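Local coordinates for ofchtiv-allosamidin (Ostrinia furnacalis, PDB 6JMB), which probably hydrolyses the beta-1,4 linkages of chitin, as a group IV insect chitinase of glycoside hydrolase family 18, at residues C8-W13 with W345-D350; I43-T48 with Y92-A97; S260-N265 with Y311-Y316. One frame throughout, in Å; residues are numbered along the deposited sequence.

Overall arrangement
Contact 1 lies near the centre of the chain, at the end of the TIM-type barrel where the allosamidin is bound. It joins strand 5-11 to the loop after strand 341-345, so it closes almost the whole family 18 region. The other two contacts are nested inside that span, contact 2 first and then contact 3. Contact 2 packs the hairpin after strand 35-43 on helix 90-97. Contact 3 sets a loop over strand 309-314. Contacts 2 and 3 lie on opposite sides of the chain's centre, their centres about 43 Å apart. Contact 1 lies about 26 and 28 Å from them, centre to centre. The inhibitor site is thus central and the other two contacts peripheral.

Contact 1: C8-W13 with W345-D350; sequences CYYGTW and WSIETD. With AMI (allosamizoline), chain C; NAA (2-acetamido-2-deoxy-beta-D-allopyranose), chain B; NAA (2-acetamido-2-deoxy-beta-D-allopyranose), chain D.
The backbones of Tyr9 and Ser346 lie side by side, with CA of Tyr9 and CA of Ser346 5.0 Å apart, and the touching parts run at 51° to each other. Ile347 N gives a nearly straight hydrogen bond of 2.9 Å to Tyr9 O. Further along, Gly11 N donates to Glu348 OE1 at 2.9 Å, from above the carboxylate plane. The same carboxylate takes a second bond within its own segment, Ser346 OG to Glu348 OE2 at 2.6 Å, again from above the plane. Each of its oxygens therefore has a donor. Glu348 OE1 also sits in plane at the edge of the Tyr10 ring. A CB at Gly11 would point toward this segment and clash with Glu348 OE2.

Trp345 carries the aromatic part. With CG anti to the backbone N (chi1 -175°), its indole reaches out between Tyr9, Trp13 and the inhibitor. The peptide bond after it, to Ser346, is cis. The indole lies with one face against C5 of allosamizoline, while Ser346 CB covers the opposite face. Trp345 NE1 gives a hydrogen bond of 2.9 Å to O7 of the chain D sugar, in the plane of the indole. Tyr9 CB touches Trp345 CE3 at 3.4 Å, and the two rings are oblique, at 45°. The Tyr9 ring turns a face to C9 of allosamizoline, and its hydroxyl is bonded to Asp122. Trp13 CH2 meets the edge of Trp345 at CZ2, 3.9 Å away. One face of Trp13 carries N2 of the chain B sugar, and Gly11 C lies behind the other.

Here the first and last barrel strands meet. A tryptophan followed by a cis peptide on the last strand, forming the floor of the sugar-binding cleft, is characteristic of family 18 chitinases.

Contact 2: I43-T48 with Y92-A97; sequences INAEGT and YSIMAA
Ile43 meets Tyr92 in a CH-pi contact. Ile43 CD1 lies over one face of the ring, 3.7 Å from its centroid and 19° off the normal. It sits toward the CD2 side of the ring, and Ile43 CG1 follows behind it near CZ and CE2. This placement follows from chi1 of 69°, which sets CG1 between the backbone N and the carbonyl carbon, and from an extended chain beyond it.

The remaining side-chain contacts are apolar. Ile43 CD1 also reaches Met95 CB, at 3.9 Å. Ala45 CB packs against both the CG2 branch and the CD1 end of Ile94, 3.8 Å from Ile94 CG2. The Met95 chain is bent at chi2 and again at chi3, which brings CE back beside Ile43 CD1. Met95 CG packs on Gly47 CA at 3.6 Å. Phe105 of helix 99-116 touches both Ile43 and Met95.

The backbone adds a further contact. Ala45 O rests 3.5 Å from Met95 CA, against the carbon surface of the helix.

The turn is closed by its own hydrogen bonds. Residues Asn44 to Gly47 form a type I turn, with Gly47 N bonded to Asn44 O. With Asn44 N bonded to Thr48 O, and Gly47 at positive phi (93°), this is a hairpin turn with a G1 beta bulge. Asn44 OD1 accepts Thr48 N at 2.9 Å and ties the side chain across the turn. Outside the two segments, Glu87 OE1 is bonded to both Tyr92 OH and Ile43 N, linking the polar end of the ring to the strand end.

No hydrogen bond crosses between the segments. The hairpin therefore rests on helix 90-97 by van der Waals fit and one CH-pi contact, without a directional bond, while its own hydrogen bonds set the shape of the turn.

Contact 3: S260-N265 with Y311-Y316; sequences SVNAPN and YAFLDY
Asn262 lies flat on Phe313. Its side-chain amide stacks over one face of the ring, with the planes 10° apart and CG above the ring centre. Asn262 ND2 comes to 3.5 Å from Phe313 CE1, and Asn262 CB makes a CH-pi contact 4.0 Å from the ring centroid. The amide keeps a polar partner as well, since ND2 is bonded to Pro259 O. A leucine in place of Phe313 removes the flat ring under the Asn262 amide, which would probably be freer to turn about its bond to Pro259 O. The backbone oxygen of Asn262 is 3.6 Å from Tyr311 CE2 and accepts a hydrogen bond from Trp318 NE1.

After Ala263, Pro264 crosses Tyr311 at about a right angle. Pro264 CD lies over one face of the ring, 3.5 Å from Tyr311 CZ, in a second CH-pi contact.

The loop 260-265 thus lies across Tyr311 and Phe313, two alternate residues of strand 309-314. Chi1 of 61° and 55° sets each CG between backbone N and carbonyl carbon, lifting both rings to the loop. That strand pairs antiparallel with 300-304 and 317-320, in the region between the last two barrel strands. This is consistent with the alpha+beta insertion domain found in many family 18 chitinases.

Contact 1: C8-W13 with W345-D350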
loop_
_atom_site.group_PDB
_atom_site.type_symbol
_atom_site.label_atom_id
_atom_site.label_comp_id
_atom_site.label_asym_id
_atom_site.label_seq_id
_atom_site.Cartn_x
_atom_site.Cartn_y
_atom_site.Cartn_z
ATOM N N CYS A 8 -4.047 -7.774 -2.396
ATOM C CA CYS A 8 -4.453 -6.715 -3.314
ATOM C C CYS A 8 -5.354 -5.730 -2.586
ATOM O O CYS A 8 -6.458 -6.097 -2.181
ATOM C CB CYS A 8 -5.258 -7.297 -4.471
ATOM S SG CYS A 8 -4.371 -8.447 -5.533
ATOM N N TYR A 9 -4.920 -4.478 -2.487
ATOM C CA TYR A 9 -5.797 -3.421 -1.996
ATOM C C TYR A 9 -6.577 -2.804 -3.145
ATOM O O TYR A 9 -6.047 -2.617 -4.247
ATOM C CB TYR A 9 -4.986 -2.323 -1.314
ATOM C CG TYR A 9 -4.545 -2.669 0.079
ATOM C CD1 TYR A 9 -3.380 -3.383 0.309
ATOM C CD2 TYR A 9 -5.300 -2.271 1.174
ATOM C CE1 TYR A 9 -2.988 -3.688 1.591
ATOM C CE2 TYR A 9 -4.911 -2.573 2.463
ATOM C CZ TYR A 9 -3.742 -3.270 2.664
ATOM O OH TYR A 9 -3.321 -3.571 3.945
ATOM N N TYR A 10 -7.840 -2.473 -2.880
ATOM C CA TYR A 10 -8.703 -1.801 -3.845
ATOM C C TYR A 10 -9.134 -0.466 -3.249
ATOM O O TYR A 10 -9.850 -0.428 -2.239
ATOM C CB TYR A 10 -9.911 -2.675 -4.165
ATOM C CG TYR A 10 -10.961 -2.041 -5.057
ATOM C CD1 TYR A 10 -10.623 -1.123 -6.050
ATOM C CD2 TYR A 10 -12.296 -2.360 -4.897
ATOM C CE1 TYR A 10 -11.601 -0.547 -6.864
ATOM C CE2 TYR A 10 -13.269 -1.806 -5.707
ATOM C CZ TYR A 10 -12.920 -0.903 -6.680
ATOM O OH TYR A 10 -13.906 -0.353 -7.472
ATOM N N GLY A 11 -8.680 0.626 -3.866
ATOM C CA GLY A 11 -9.156 1.957 -3.523
ATOM C C GLY A 11 -10.535 2.174 -4.115
ATOM O O GLY A 11 -10.667 2.516 -5.295
ATOM N N THR A 12 -11.571 1.954 -3.302
ATOM C CA THR A 12 -12.926 1.780 -3.818
ATOM C C THR A 12 -13.497 3.044 -4.452
ATOM O O THR A 12 -14.452 2.946 -5.235
ATOM C CB THR A 12 -13.850 1.247 -2.717
ATOM O OG1 THR A 12 -13.827 2.140 -1.598
ATOM C CG2 THR A 12 -13.398 -0.145 -2.265
ATOM N N TRP A 13 -12.936 4.218 -4.150
ATOM C CA TRP A 13 -13.377 5.459 -4.775
ATOM C C TRP A 13 -13.042 5.512 -6.261
ATOM O O TRP A 13 -13.496 6.435 -6.952
ATOM C CB TRP A 13 -12.764 6.661 -4.041
ATOM C CG TRP A 13 -11.280 6.554 -3.883
ATOM C CD1 TRP A 13 -10.335 7.033 -4.736
ATOM C CD2 TRP A 13 -10.570 5.911 -2.813
ATOM N NE1 TRP A 13 -9.077 6.735 -4.265
ATOM C CE2 TRP A 13 -9.197 6.042 -3.088
ATOM C CE3 TRP A 13 -10.966 5.239 -1.650
ATOM C CZ2 TRP A 13 -8.214 5.527 -2.245
ATOM C CZ3 TRP A 13 -9.986 4.726 -0.813
ATOM C CH2 TRP A 13 -8.628 4.873 -1.117
ATOM N N TRP A 345 -0.465 -1.637 -3.423
ATOM C CA TRP A 345 -1.355 -0.484 -3.474
ATOM C C TRP A 345 -1.200 0.112 -4.865
ATOM O O TRP A 345 -0.134 0.655 -5.182
ATOM C CB TRP A 345 -0.973 0.569 -2.429
ATOM C CG TRP A 345 -1.991 1.655 -2.446
ATOM C CD1 TRP A 345 -1.995 2.774 -3.244
ATOM C CD2 TRP A 345 -3.212 1.683 -1.704
ATOM N NE1 TRP A 345 -3.143 3.508 -3.016
ATOM C CE2 TRP A 345 -3.904 2.857 -2.081
ATOM C CE3 TRP A 345 -3.787 0.837 -0.752
ATOM C CZ2 TRP A 345 -5.140 3.200 -1.535
ATOM C CZ3 TRP A 345 -5.012 1.182 -0.209
ATOM C CH2 TRP A 345 -5.673 2.354 -0.601
ATOM N N SER A 346 -2.230 0.002 -5.716
ATOM C CA SER A 346 -3.502 -0.675 -5.484
ATOM C C SER A 346 -3.964 -1.157 -6.861
ATOM O O SER A 346 -3.471 -0.687 -7.895
ATOM C CB SER A 346 -4.533 0.290 -4.890
ATOM O OG SER A 346 -4.550 1.520 -5.598
ATOM N N ILE A 347 -4.922 -2.086 -6.868
ATOM C CA ILE A 347 -5.216 -2.846 -8.081
ATOM C C ILE A 347 -5.773 -1.956 -9.186
ATOM O O ILE A 347 -5.556 -2.224 -10.378
ATOM C CB ILE A 347 -6.136 -4.036 -7.741
ATOM C CG1 ILE A 347 -6.243 -5.003 -8.927
ATOM C CG2 ILE A 347 -7.506 -3.554 -7.267
ATOM C CD1 ILE A 347 -6.951 -6.316 -8.579
ATOM N N GLU A 348 -6.476 -0.882 -8.822
ATOM C CA GLU A 348 -7.200 -0.082 -9.796
ATOM C C GLU A 348 -6.297 0.763 -10.684
ATOM O O GLU A 348 -6.809 1.395 -11.617
ATOM C CB GLU A 348 -8.245 0.786 -9.098
ATOM C CG GLU A 348 -7.657 1.904 -8.258
ATOM C CD GLU A 348 -7.368 1.497 -6.829
ATOM O OE1 GLU A 348 -7.502 0.301 -6.484
ATOM O OE2 GLU A 348 -6.993 2.386 -6.035
ATOM N N THR A 349 -4.983 0.795 -10.440
ATOM C CA THR A 349 -4.073 1.506 -11.337
ATOM C C THR A 349 -3.064 0.593 -12.023
ATOM O O THR A 349 -2.119 1.095 -12.642
ATOM C CB THR A 349 -3.374 2.692 -10.664
ATOM O OG1 THR A 349 -2.559 2.223 -9.586
ATOM C CG2 THR A 349 -4.392 3.701 -10.136
ATOM N N ASP A 350 -3.219 -0.726 -11.929
ATOM C CA ASP A 350 -2.567 -1.564 -12.919
ATOM C C ASP A 350 -3.141 -1.194 -14.285
ATOM O O ASP A 350 -4.173 -0.523 -14.393
ATOM C CB ASP A 350 -2.824 -3.046 -12.608
ATOM C CG ASP A 350 -1.739 -3.981 -13.162
ATOM O OD1 ASP A 350 -0.908 -3.571 -14.005
ATOM O OD2 ASP A 350 -1.724 -5.160 -12.744
HETATM C C1 AMI C . -1.124 3.765 1.436
HETATM C C2 AMI C . -2.265 4.121 2.472
HETATM C C3 AMI C . -3.283 4.763 1.669
HETATM C C4 AMI C . -2.482 5.492 0.513
HETATM C C5 AMI C . -1.572 4.432 0.106
HETATM C C6 AMI C . -0.349 4.951 -0.736
HETATM C C7 AMI C . -2.040 1.929 2.283
HETATM C C8 AMI C . -3.153 0.080 3.632
HETATM C C9 AMI C . -1.518 -0.515 1.751
HETATM N N2 AMI C . -2.646 2.981 2.985
HETATM N N7 AMI C . -2.240 0.501 2.561
HETATM O O3 AMI C . -4.074 5.644 2.466
HETATM O O4 AMI C . -3.258 5.851 -0.622
HETATM O O6 AMI C . 0.296 5.974 -0.005
HETATM O O7 AMI C . -1.195 2.328 1.290
HETATM C C1 NAA B . -7.797 10.104 -1.967
HETATM C C2 NAA B . -9.167 10.680 -1.638
HETATM C C3 NAA B . -9.797 11.310 -2.850
HETATM C C4 NAA B . -8.924 12.326 -3.505
HETATM C C5 NAA B . -7.549 11.718 -3.800
HETATM C C6 NAA B . -6.554 12.728 -4.244
HETATM C C7 NAA B . -10.272 9.310 0.256
HETATM C C8 NAA B . -11.154 8.127 0.691
HETATM N N2 NAA B . -10.022 9.548 -1.201
HETATM O O3 NAA B . -9.972 10.257 -3.821
HETATM O O4 NAA B . -9.527 12.663 -4.764
HETATM O O5 NAA B . -6.934 11.145 -2.580
HETATM O O6 NAA B . -5.276 12.185 -3.863
HETATM O O7 NAA B . -9.783 10.053 1.084
HETATM C C1 NAA D . -3.905 7.080 -0.500
HETATM C C2 NAA D . -4.282 7.590 -1.881
HETATM C C3 NAA D . -5.129 8.805 -1.827
HETATM C C4 NAA D . -6.370 8.558 -0.990
HETATM C C5 NAA D . -5.956 8.076 0.394
HETATM C C6 NAA D . -7.122 7.748 1.276
HETATM C C7 NAA D . -2.571 7.014 -3.699
HETATM C C8 NAA D . -1.202 7.276 -4.334
HETATM N N2 NAA D . -2.958 7.857 -2.541
HETATM O O3 NAA D . -4.325 9.882 -1.255
HETATM O O4 NAA D . -7.162 9.751 -0.815
HETATM O O5 NAA D . -5.170 6.853 0.249
HETATM O O6 NAA D . -6.609 7.397 2.542
HETATM O O7 NAA D . -3.302 6.195 -4.111
#

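Contact 2: I43-T48 with Y92-A97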
loop_
_atom_site.group_PDB
_atom_site.type_symbol
_atom_site.label_atom_id
_atom_site.label_comp_id
_atom_site.label_asym_id
_atom_site.label_seq_id
_atom_site.Cartn_x
_atom_site.Cartn_y
_atom_site.Cartn_z
ATOM N N ILE A 43 -13.511 5.234 11.548
ATOM C CA ILE A 43 -14.046 5.192 12.903
ATOM C C ILE A 43 -14.349 6.611 13.353
ATOM O O ILE A 43 -13.885 7.588 12.766
ATOM C CB ILE A 43 -13.085 4.543 13.929
ATOM C CG1 ILE A 43 -11.867 5.438 14.165
ATOM C CG2 ILE A 43 -12.661 3.162 13.479
ATOM C CD1 ILE A 43 -11.034 5.027 15.364
ATOM N N ASN A 44 -15.132 6.716 14.419
ATOM C CA ASN A 44 -15.131 7.937 15.208
ATOM C C ASN A 44 -14.242 7.730 16.435
ATOM O O ASN A 44 -13.762 6.624 16.698
ATOM C CB ASN A 44 -16.561 8.405 15.536
ATOM C CG ASN A 44 -17.316 7.462 16.461
ATOM O OD1 ASN A 44 -16.729 6.677 17.205
ATOM N ND2 ASN A 44 -18.643 7.565 16.440
ATOM N N ALA A 45 -14.014 8.808 17.189
ATOM C CA ALA A 45 -13.098 8.711 18.326
ATOM C C ALA A 45 -13.617 7.773 19.409
ATOM O O ALA A 45 -12.822 7.249 20.202
ATOM C CB ALA A 45 -12.819 10.097 18.909
ATOM N N GLU A 46 -14.926 7.542 19.457
ATOM C CA GLU A 46 -15.519 6.618 20.414
ATOM C C GLU A 46 -15.442 5.170 19.948
ATOM O O GLU A 46 -15.986 4.284 20.617
ATOM C CB GLU A 46 -16.974 7.025 20.687
ATOM C CG GLU A 46 -17.144 8.442 21.268
ATOM C CD GLU A 46 -16.902 9.562 20.250
ATOM O OE1 GLU A 46 -17.246 9.394 19.062
ATOM O OE2 GLU A 46 -16.362 10.619 20.645
ATOM N N GLY A 47 -14.793 4.913 18.816
ATOM C CA GLY A 47 -14.565 3.564 18.350
ATOM C C GLY A 47 -15.600 2.994 17.406
ATOM O O GLY A 47 -15.459 1.842 16.991
ATOM N N THR A 48 -16.636 3.739 17.045
ATOM C CA THR A 48 -17.650 3.174 16.165
ATOM C C THR A 48 -17.100 3.042 14.749
ATOM O O THR A 48 -16.725 4.039 14.125
ATOM C CB THR A 48 -18.907 4.035 16.179
ATOM O OG1 THR A 48 -19.445 4.037 17.505
ATOM C CG2 THR A 48 -19.950 3.461 15.225
ATOM N N TYR A 92 -8.034 7.444 16.106
ATOM C CA TYR A 92 -7.476 6.139 16.457
ATOM C C TYR A 92 -6.716 6.211 17.772
ATOM O O TYR A 92 -6.791 5.288 18.593
ATOM C CB TYR A 92 -6.581 5.630 15.311
ATOM C CG TYR A 92 -7.404 5.404 14.070
ATOM C CD1 TYR A 92 -7.672 6.447 13.195
ATOM C CD2 TYR A 92 -7.987 4.172 13.817
ATOM C CE1 TYR A 92 -8.484 6.265 12.096
ATOM C CE2 TYR A 92 -8.797 3.979 12.717
ATOM C CZ TYR A 92 -9.037 5.027 11.860
ATOM O OH TYR A 92 -9.856 4.846 10.769
ATOM N N SER A 93 -5.994 7.312 17.988
ATOM C CA SER A 93 -5.295 7.528 19.249
ATOM C C SER A 93 -6.275 7.580 20.415
ATOM O O SER A 93 -6.057 6.950 21.457
ATOM C CB SER A 93 -4.497 8.826 19.145
ATOM O OG SER A 93 -3.797 9.105 20.342
ATOM N N ILE A 94 -7.373 8.322 20.252
ATOM C CA ILE A 94 -8.385 8.407 21.305
ATOM C C ILE A 94 -9.036 7.049 21.538
ATOM O O ILE A 94 -9.172 6.594 22.679
ATOM C CB ILE A 94 -9.426 9.481 20.953
ATOM C CG1 ILE A 94 -8.784 10.865 20.956
ATOM C CG2 ILE A 94 -10.597 9.426 21.928
ATOM C CD1 ILE A 94 -9.634 11.912 20.264
ATOM N N MET A 95 -9.433 6.374 20.458
ATOM C CA MET A 95 -10.117 5.090 20.594
ATOM C C MET A 95 -9.231 4.068 21.294
ATOM O O MET A 95 -9.675 3.353 22.201
ATOM C CB MET A 95 -10.532 4.573 19.213
ATOM C CG MET A 95 -11.112 3.153 19.214
ATOM S SD MET A 95 -9.897 1.820 19.061
ATOM C CE MET A 95 -9.392 2.011 17.351
ATOM N N ALA A 96 -7.969 3.976 20.875
ATOM C CA ALA A 96 -7.109 2.907 21.362
ATOM C C ALA A 96 -6.772 3.054 22.838
ATOM O O ALA A 96 -6.467 2.047 23.483
ATOM C CB ALA A 96 -5.825 2.841 20.531
ATOM N N ALA A 97 -6.842 4.272 23.382
ATOM C CA ALA A 97 -6.462 4.511 24.772
ATOM C C ALA A 97 -7.536 4.114 25.777
ATOM O O ALA A 97 -7.236 4.009 26.972
ATOM C CB ALA A 97 -6.115 5.985 24.966
#

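Contact 3: S260-N265 with Y311-Y316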
loop_
_atom_site.group_PDB
_atom_site.type_symbol
_atom_site.label_atom_id
_atom_site.label_comp_id
_atom_site.label_asym_id
_atom_site.label_seq_id
_atom_site.Cartn_x
_atom_site.Cartn_y
_atom_site.Cartn_z
ATOM N N SER A 260 17.611 20.644 -17.142
ATOM C CA SER A 260 18.850 20.013 -17.577
ATOM C C SER A 260 19.501 19.174 -16.486
ATOM O O SER A 260 20.471 18.465 -16.769
ATOM C CB SER A 260 19.836 21.057 -18.105
ATOM O OG SER A 260 20.259 21.927 -17.071
ATOM N N VAL A 261 19.004 19.243 -15.255
ATOM C CA VAL A 261 19.521 18.451 -14.143
ATOM C C VAL A 261 18.393 17.508 -13.746
ATOM O O VAL A 261 17.478 17.891 -13.006
ATOM C CB VAL A 261 19.978 19.328 -12.974
ATOM C CG1 VAL A 261 20.578 18.476 -11.884
ATOM C CG2 VAL A 261 21.003 20.355 -13.472
ATOM N N ASN A 262 18.433 16.280 -14.276
ATOM C CA ASN A 262 17.260 15.413 -14.298
ATOM C C ASN A 262 17.559 14.005 -13.791
ATOM O O ASN A 262 16.778 13.079 -14.040
ATOM C CB ASN A 262 16.658 15.378 -15.708
ATOM C CG ASN A 262 17.718 15.170 -16.779
ATOM O OD1 ASN A 262 18.617 14.345 -16.624
ATOM N ND2 ASN A 262 17.621 15.927 -17.864
ATOM N N ALA A 263 18.671 13.820 -13.092
ATOM C CA ALA A 263 18.943 12.562 -12.433
ATOM C C ALA A 263 18.055 12.441 -11.196
ATOM O O ALA A 263 17.469 13.425 -10.735
ATOM C CB ALA A 263 20.415 12.513 -12.022
ATOM N N PRO A 264 17.943 11.244 -10.623
ATOM C CA PRO A 264 17.415 11.147 -9.261
ATOM C C PRO A 264 18.246 12.039 -8.354
ATOM O O PRO A 264 19.429 12.284 -8.609
ATOM C CB PRO A 264 17.600 9.663 -8.909
ATOM C CG PRO A 264 17.702 8.962 -10.234
ATOM C CD PRO A 264 18.383 9.939 -11.146
ATOM N N ASN A 265 17.601 12.565 -7.312
ATOM C CA ASN A 265 18.231 13.469 -6.349
ATOM C C ASN A 265 18.644 14.806 -6.959
ATOM O O ASN A 265 19.626 15.423 -6.527
ATOM C CB ASN A 265 19.363 12.799 -5.570
ATOM C CG ASN A 265 18.827 11.876 -4.516
ATOM O OD1 ASN A 265 18.285 12.329 -3.505
ATOM N ND2 ASN A 265 18.914 10.576 -4.764
ATOM N N TYR A 311 12.783 5.707 -14.139
ATOM C CA TYR A 311 12.247 7.048 -13.991
ATOM C C TYR A 311 12.197 7.675 -15.373
ATOM O O TYR A 311 12.838 7.194 -16.311
ATOM C CB TYR A 311 13.068 7.892 -13.003
ATOM C CG TYR A 311 14.513 8.098 -13.403
ATOM C CD1 TYR A 311 15.463 7.102 -13.207
ATOM C CD2 TYR A 311 14.929 9.292 -13.981
ATOM C CE1 TYR A 311 16.787 7.290 -13.576
ATOM C CE2 TYR A 311 16.249 9.484 -14.350
ATOM C CZ TYR A 311 17.166 8.485 -14.147
ATOM O OH TYR A 311 18.484 8.686 -14.519
ATOM N N ALA A 312 11.426 8.748 -15.501
ATOM C CA ALA A 312 11.212 9.363 -16.798
ATOM C C ALA A 312 11.200 10.872 -16.648
ATOM O O ALA A 312 10.791 11.406 -15.615
ATOM C CB ALA A 312 9.902 8.886 -17.435
ATOM N N PHE A 313 11.652 11.565 -17.688
ATOM C CA PHE A 313 11.614 13.018 -17.651
ATOM C C PHE A 313 11.278 13.585 -19.021
ATOM O O PHE A 313 11.536 12.967 -20.058
ATOM C CB PHE A 313 12.903 13.644 -17.092
ATOM C CG PHE A 313 14.149 13.215 -17.798
ATOM C CD1 PHE A 313 14.590 13.895 -18.921
ATOM C CD2 PHE A 313 14.885 12.137 -17.335
ATOM C CE1 PHE A 313 15.745 13.510 -19.574
ATOM C CE2 PHE A 313 16.048 11.745 -17.982
ATOM C CZ PHE A 313 16.474 12.434 -19.103
ATOM N N LEU A 314 10.674 14.769 -18.998
ATOM C CA LEU A 314 10.347 15.507 -20.213
ATOM C C LEU A 314 10.267 16.966 -19.792
ATOM O O LEU A 314 9.319 17.357 -19.100
ATOM C CB LEU A 314 9.021 15.028 -20.781
ATOM C CG LEU A 314 8.501 15.788 -22.004
ATOM C CD1 LEU A 314 9.559 15.822 -23.100
ATOM C CD2 LEU A 314 7.224 15.146 -22.515
ATOM N N ASP A 315 11.266 17.753 -20.189
ATOM C CA ASP A 315 11.357 19.145 -19.763
ATOM C C ASP A 315 11.244 19.235 -18.242
ATOM O O ASP A 315 12.055 18.627 -17.538
ATOM C CB ASP A 315 10.322 20.011 -20.486
ATOM C CG ASP A 315 10.552 20.064 -21.977
ATOM O OD1 ASP A 315 11.725 20.028 -22.394
ATOM O OD2 ASP A 315 9.556 20.146 -22.729
ATOM N N TYR A 316 10.252 19.960 -17.719
ATOM C CA TYR A 316 10.155 20.118 -16.271
ATOM C C TYR A 316 9.663 18.860 -15.554
ATOM O O TYR A 316 9.825 18.760 -14.333
ATOM C CB TYR A 316 9.282 21.326 -15.920
ATOM C CG TYR A 316 10.045 22.628 -15.991
ATOM C CD1 TYR A 316 10.819 23.046 -14.923
ATOM C CD2 TYR A 316 10.006 23.424 -17.129
ATOM C CE1 TYR A 316 11.533 24.221 -14.970
ATOM C CE2 TYR A 316 10.723 24.610 -17.188
ATOM C CZ TYR A 316 11.480 25.001 -16.098
ATOM O OH TYR A 316 12.202 26.173 -16.127
#